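Local coordinates for designed protein (Trypanosoma brucei, PDB 6IEV) that adopts a thioredoxin-type fold as a designed protein and probably serves to test how partially buried hydrophobic side chains affect stability at high temperature, at residues Y73-T77 against S78-E82; Y87-S91 against V92-V96. All blocks are in the same frame, centred on the assembly; numbering follows the deposited sequence.

Both contacts are local, each within one continuous piece of chain, leading into and out of helix 81-86. Contact 1 joins the end of strand 70-76 to that helix; contact 2 carries the chain from the helix to strand 94-99 of the same sheet. Their chemistry differs with place. Contact 1 is mostly polar and lies toward the surface: an aspartate and neighbouring backbone atoms bind the hydroxyls and amides of the turn, with V75 and N80 buried beneath. Contact 2 is mainly apolar, with I89 and V96 buried and a single threonine hydroxyl tying the loop back. They meet where T77 OG1 lies 4.0 Å from V92 CG1.

Contact 1 of 2, residues Y73-T77 against S78-E82; sequences YSVDT and STNPE
D76 extends its carboxylate forward to S78, and OD1 takes two bonds from that one residue: the amide S78 N at 2.8 Å and the hydroxyl S78 OG at 2.9 Å. The two donors arrive on the same face of the carboxylate. OG comes in on the syn side, only 21° out of its plane, whereas N stands well above it. With CG swung anti to its own amide nitrogen (chi1 170°), the D76 side chain can reach over the turn, and the S78 torsion, which folds OG between its backbone N and carbonyl carbon, brings that hydroxyl to D76 OD1. T79 OG1 lies 3.3 Å from D76 OD2, a weak hydrogen bond at most, since its one proton also has D76 O within reach.

The bond from D76 OD1 to the amide two residues on makes an Asx turn. Superposed on it is a beta turn, closed by T79 N to D76 O at 3.2 Å. In this thioredoxin fold it takes the chain out of strand 70-76 and toward helix 81-86.

T77 occupies the first corner. Its carbonyl oxygen O receives a weak bond from N80 N at 3.4 Å, extending the turn by one residue, while its hydroxyl bonds weakly to the T46 carbonyl on the neighbouring strand. On the buried side, V75 CG1 packs on N80 CB at 3.8 Å, the two side chains crossing at about a right angle, and V75 also touches L31 and A83.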
loop_
_atom_site.group_PDB
_atom_site.type_symbol
_atom_site.label_atom_id
_atom_site.label_comp_id
_atom_site.label_asym_id
_atom_site.label_seq_id
_atom_site.Cartn_x
_atom_site.Cartn_y
_atom_site.Cartn_z
ATOM N N TYR A 73 15.382 7.930 -2.658
ATOM C CA TYR A 73 16.557 8.733 -2.345
ATOM C C TYR A 73 16.203 10.209 -2.423
ATOM O O TYR A 73 15.290 10.612 -3.154
ATOM C CB TYR A 73 17.731 8.418 -3.293
ATOM C CG TYR A 73 18.142 6.949 -3.277
ATOM C CD1 TYR A 73 19.014 6.458 -2.299
ATOM C CD2 TYR A 73 17.651 6.055 -4.231
ATOM C CE1 TYR A 73 19.397 5.129 -2.275
ATOM C CE2 TYR A 73 18.022 4.712 -4.211
ATOM C CZ TYR A 73 18.896 4.260 -3.235
ATOM O OH TYR A 73 19.282 2.942 -3.220
ATOM N N SER A 74 16.950 11.001 -1.660
ATOM C CA SER A 74 16.795 12.444 -1.578
ATOM C C SER A 74 18.131 13.119 -1.885
ATOM O O SER A 74 19.156 12.787 -1.279
ATOM C CB SER A 74 16.341 12.838 -0.164
ATOM O OG SER A 74 15.899 14.179 -0.146
ATOM N N VAL A 75 18.122 14.109 -2.773
ATOM C CA VAL A 75 19.349 14.807 -3.127
ATOM C C VAL A 75 19.124 16.302 -2.952
ATOM O O VAL A 75 18.305 16.896 -3.660
ATOM C CB VAL A 75 19.794 14.486 -4.559
ATOM C CG1 VAL A 75 20.988 15.396 -4.943
ATOM C CG2 VAL A 75 20.141 13.001 -4.664
ATOM N N ASP A 76 19.843 16.910 -2.020
ATOM C CA ASP A 76 19.748 18.356 -1.854
ATOM C C ASP A 76 20.631 19.027 -2.907
ATOM O O ASP A 76 21.858 19.014 -2.785
ATOM C CB ASP A 76 20.155 18.740 -0.433
ATOM C CG ASP A 76 20.330 20.262 -0.243
ATOM O OD1 ASP A 76 20.042 21.067 -1.164
ATOM O OD2 ASP A 76 20.806 20.651 0.844
ATOM N N THR A 77 20.013 19.650 -3.920
ATOM C CA THR A 77 20.799 20.224 -5.008
ATOM C C THR A 77 21.666 21.391 -4.560
ATOM O O THR A 77 22.643 21.702 -5.249
ATOM C CB THR A 77 19.926 20.705 -6.176
ATOM O OG1 THR A 77 19.108 21.799 -5.753
ATOM C CG2 THR A 77 19.071 19.584 -6.698
ATOM N N SER A 78 21.335 22.056 -3.448
ATOM C CA SER A 78 22.129 23.222 -3.060
ATOM C C SER A 78 23.499 22.821 -2.537
ATOM O O SER A 78 24.398 23.663 -2.504
ATOM C CB SER A 78 21.403 24.067 -2.008
ATOM O OG SER A 78 21.591 23.519 -0.718
ATOM N N THR A 79 23.654 21.584 -2.059
ATOM C CA THR A 79 24.951 21.039 -1.664
ATOM C C THR A 79 25.467 19.944 -2.599
ATOM O O THR A 79 26.535 19.385 -2.342
ATOM C CB THR A 79 24.876 20.504 -0.230
ATOM O OG1 THR A 79 23.757 19.608 -0.102
ATOM C CG2 THR A 79 24.712 21.652 0.749
ATOM N N ASN A 80 24.730 19.606 -3.659
ATOM C CA ASN A 80 25.129 18.576 -4.621
ATOM C C ASN A 80 24.981 19.086 -6.058
ATOM O O ASN A 80 24.175 18.569 -6.831
ATOM C CB ASN A 80 24.273 17.325 -4.431
ATOM C CG ASN A 80 24.905 16.316 -3.512
ATOM O OD1 ASN A 80 25.672 15.465 -3.955
ATOM N ND2 ASN A 80 24.570 16.384 -2.220
ATOM N N PRO A 81 25.763 20.088 -6.455
ATOM C CA PRO A 81 25.621 20.569 -7.847
ATOM C C PRO A 81 26.025 19.538 -8.903
ATOM O O PRO A 81 25.395 19.472 -9.966
ATOM C CB PRO A 81 26.519 21.814 -7.871
ATOM C CG PRO A 81 27.529 21.606 -6.800
ATOM C CD PRO A 81 26.818 20.791 -5.711
ATOM N N GLU A 82 27.007 18.688 -8.625
ATOM C CA GLU A 82 27.389 17.665 -9.595
ATOM C C GLU A 82 26.241 16.669 -9.852
ATOM O O GLU A 82 26.026 16.235 -10.995
ATOM C CB GLU A 82 28.695 17.077 -9.078
ATOM C CG GLU A 82 29.412 18.412 -8.735
ATOM C CD GLU A 82 30.358 18.301 -7.532
ATOM O OE1 GLU A 82 29.790 18.283 -6.418
ATOM O OE2 GLU A 82 31.566 18.508 -7.682
#

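Contact 2 of 2, residues Y87-S91 against V92-V96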
loop_
_atom_site.group_PDB
_atom_site.type_symbol
_atom_site.label_atom_id
_atom_site.label_comp_id
_atom_site.label_asym_id
_atom_site.label_seq_id
_atom_site.Cartn_x
_atom_site.Cartn_y
_atom_site.Cartn_z
ATOM N N TYR A 87 22.143 14.611 -13.756
ATOM C CA TYR A 87 20.793 14.198 -14.101
ATOM C C TYR A 87 20.000 15.285 -14.806
ATOM O O TYR A 87 18.793 15.121 -15.003
ATOM C CB TYR A 87 20.063 13.727 -12.836
ATOM C CG TYR A 87 20.514 12.359 -12.412
ATOM C CD1 TYR A 87 21.672 12.196 -11.662
ATOM C CD2 TYR A 87 19.798 11.226 -12.774
ATOM C CE1 TYR A 87 22.103 10.935 -11.283
ATOM C CE2 TYR A 87 20.214 9.966 -12.391
ATOM C CZ TYR A 87 21.365 9.825 -11.647
ATOM O OH TYR A 87 21.797 8.577 -11.265
ATOM N N ASN A 88 20.647 16.394 -15.182
ATOM C CA ASN A 88 20.008 17.440 -15.977
ATOM C C ASN A 88 18.731 17.964 -15.321
ATOM O O ASN A 88 17.686 18.098 -15.959
ATOM C CB ASN A 88 19.741 16.955 -17.401
ATOM C CG ASN A 88 20.887 17.285 -18.334
ATOM O OD1 ASN A 88 21.570 16.392 -18.841
ATOM N ND2 ASN A 88 21.132 18.582 -18.536
ATOM N N ILE A 89 18.825 18.274 -14.033
ATOM C CA ILE A 89 17.676 18.757 -13.273
ATOM C C ILE A 89 17.512 20.246 -13.540
ATOM O O ILE A 89 18.377 21.051 -13.178
ATOM C CB ILE A 89 17.845 18.504 -11.772
ATOM C CG1 ILE A 89 18.086 17.019 -11.489
ATOM C CG2 ILE A 89 16.652 19.082 -11.028
ATOM C CD1 ILE A 89 16.990 16.105 -12.024
ATOM N N THR A 90 16.370 20.618 -14.110
ATOM C CA THR A 90 16.125 21.990 -14.514
ATOM C C THR A 90 15.227 22.756 -13.549
ATOM O O THR A 90 15.236 23.990 -13.569
ATOM C CB THR A 90 15.487 22.006 -15.907
ATOM O OG1 THR A 90 14.208 21.368 -15.849
ATOM C CG2 THR A 90 16.353 21.233 -16.885
ATOM N N SER A 91 14.469 22.070 -12.702
ATOM C CA SER A 91 13.711 22.736 -11.652
ATOM C C SER A 91 13.565 21.776 -10.483
ATOM O O SER A 91 13.705 20.564 -10.635
ATOM C CB SER A 91 12.342 23.217 -12.145
ATOM O OG SER A 91 11.694 22.221 -12.915
ATOM N N VAL A 92 13.293 22.330 -9.307
ATOM C CA VAL A 92 13.078 21.510 -8.123
ATOM C C VAL A 92 11.691 21.835 -7.583
ATOM O O VAL A 92 11.187 22.944 -7.803
ATOM C CB VAL A 92 14.168 21.739 -7.062
ATOM C CG1 VAL A 92 15.562 21.545 -7.657
ATOM C CG2 VAL A 92 14.010 23.105 -6.407
ATOM N N PRO A 93 11.014 20.893 -6.921
ATOM C CA PRO A 93 11.493 19.515 -6.794
ATOM C C PRO A 93 11.239 18.727 -8.064
ATOM O O PRO A 93 10.286 19.008 -8.786
ATOM C CB PRO A 93 10.676 18.967 -5.626
ATOM C CG PRO A 93 9.408 19.731 -5.690
ATOM C CD PRO A 93 9.795 21.124 -6.131
ATOM N N THR A 94 12.115 17.772 -8.347
ATOM C CA THR A 94 11.939 16.846 -9.455
ATOM C C THR A 94 12.182 15.433 -8.953
ATOM O O THR A 94 13.081 15.200 -8.140
ATOM C CB THR A 94 12.890 17.154 -10.628
ATOM O OG1 THR A 94 12.585 18.444 -11.151
ATOM C CG2 THR A 94 12.733 16.128 -11.746
ATOM N N PHE A 95 11.373 14.502 -9.443
ATOM C CA PHE A 95 11.534 13.087 -9.184
ATOM C C PHE A 95 12.091 12.399 -10.417
ATOM O O PHE A 95 11.620 12.635 -11.528
ATOM C CB PHE A 95 10.191 12.467 -8.814
ATOM C CG PHE A 95 9.611 13.011 -7.545
ATOM C CD1 PHE A 95 9.940 12.441 -6.329
ATOM C CD2 PHE A 95 8.744 14.098 -7.568
ATOM C CE1 PHE A 95 9.414 12.932 -5.152
ATOM C CE2 PHE A 95 8.204 14.595 -6.394
ATOM C CZ PHE A 95 8.546 14.016 -5.183
ATOM N N VAL A 96 13.066 11.520 -10.216
ATOM C CA VAL A 96 13.621 10.689 -11.277
ATOM C C VAL A 96 13.445 9.228 -10.883
ATOM O O VAL A 96 13.683 8.859 -9.726
ATOM C CB VAL A 96 15.107 11.001 -11.523
ATOM C CG1 VAL A 96 15.695 10.013 -12.524
ATOM C CG2 VAL A 96 15.284 12.460 -12.007
#
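I89 reaches across the loop onto V92, T94 and V96. Its side chain forks at CB, where chi1 of -56° sets CG1 beside the backbone N and CG2 anti to it. The CG2 branch points to V92 and T94, lying 4.3 Å from V92 CG1 and 4.1 Å from T94 OG1. The longer branch runs through CG1 to CD1, which ends against V96 CG2 at 4.0 Å. F45 on strand 40-46 also packs against I89.

The loop starts where helix 81-86 ends in a Schellman motif, with N88 at positive phi and I89 N bonded back to R84 O. It finishes at the cis peptide between V92 and P93, the cis-proline that is a hallmark of thioredoxins, just before strand 94-99. Just past it, T94 OG1 donates to S91 O, bridging the cis bond from strand to loop; the modelled separation is very short, and its exact length is doubtful.

Nearer the helix, Y87 CD2 lies 4.3 Å from V96 CG1, with the methyl oblique to the ring, while Y87 OH is hydrogen-bonded to E98 farther along strand 94-99.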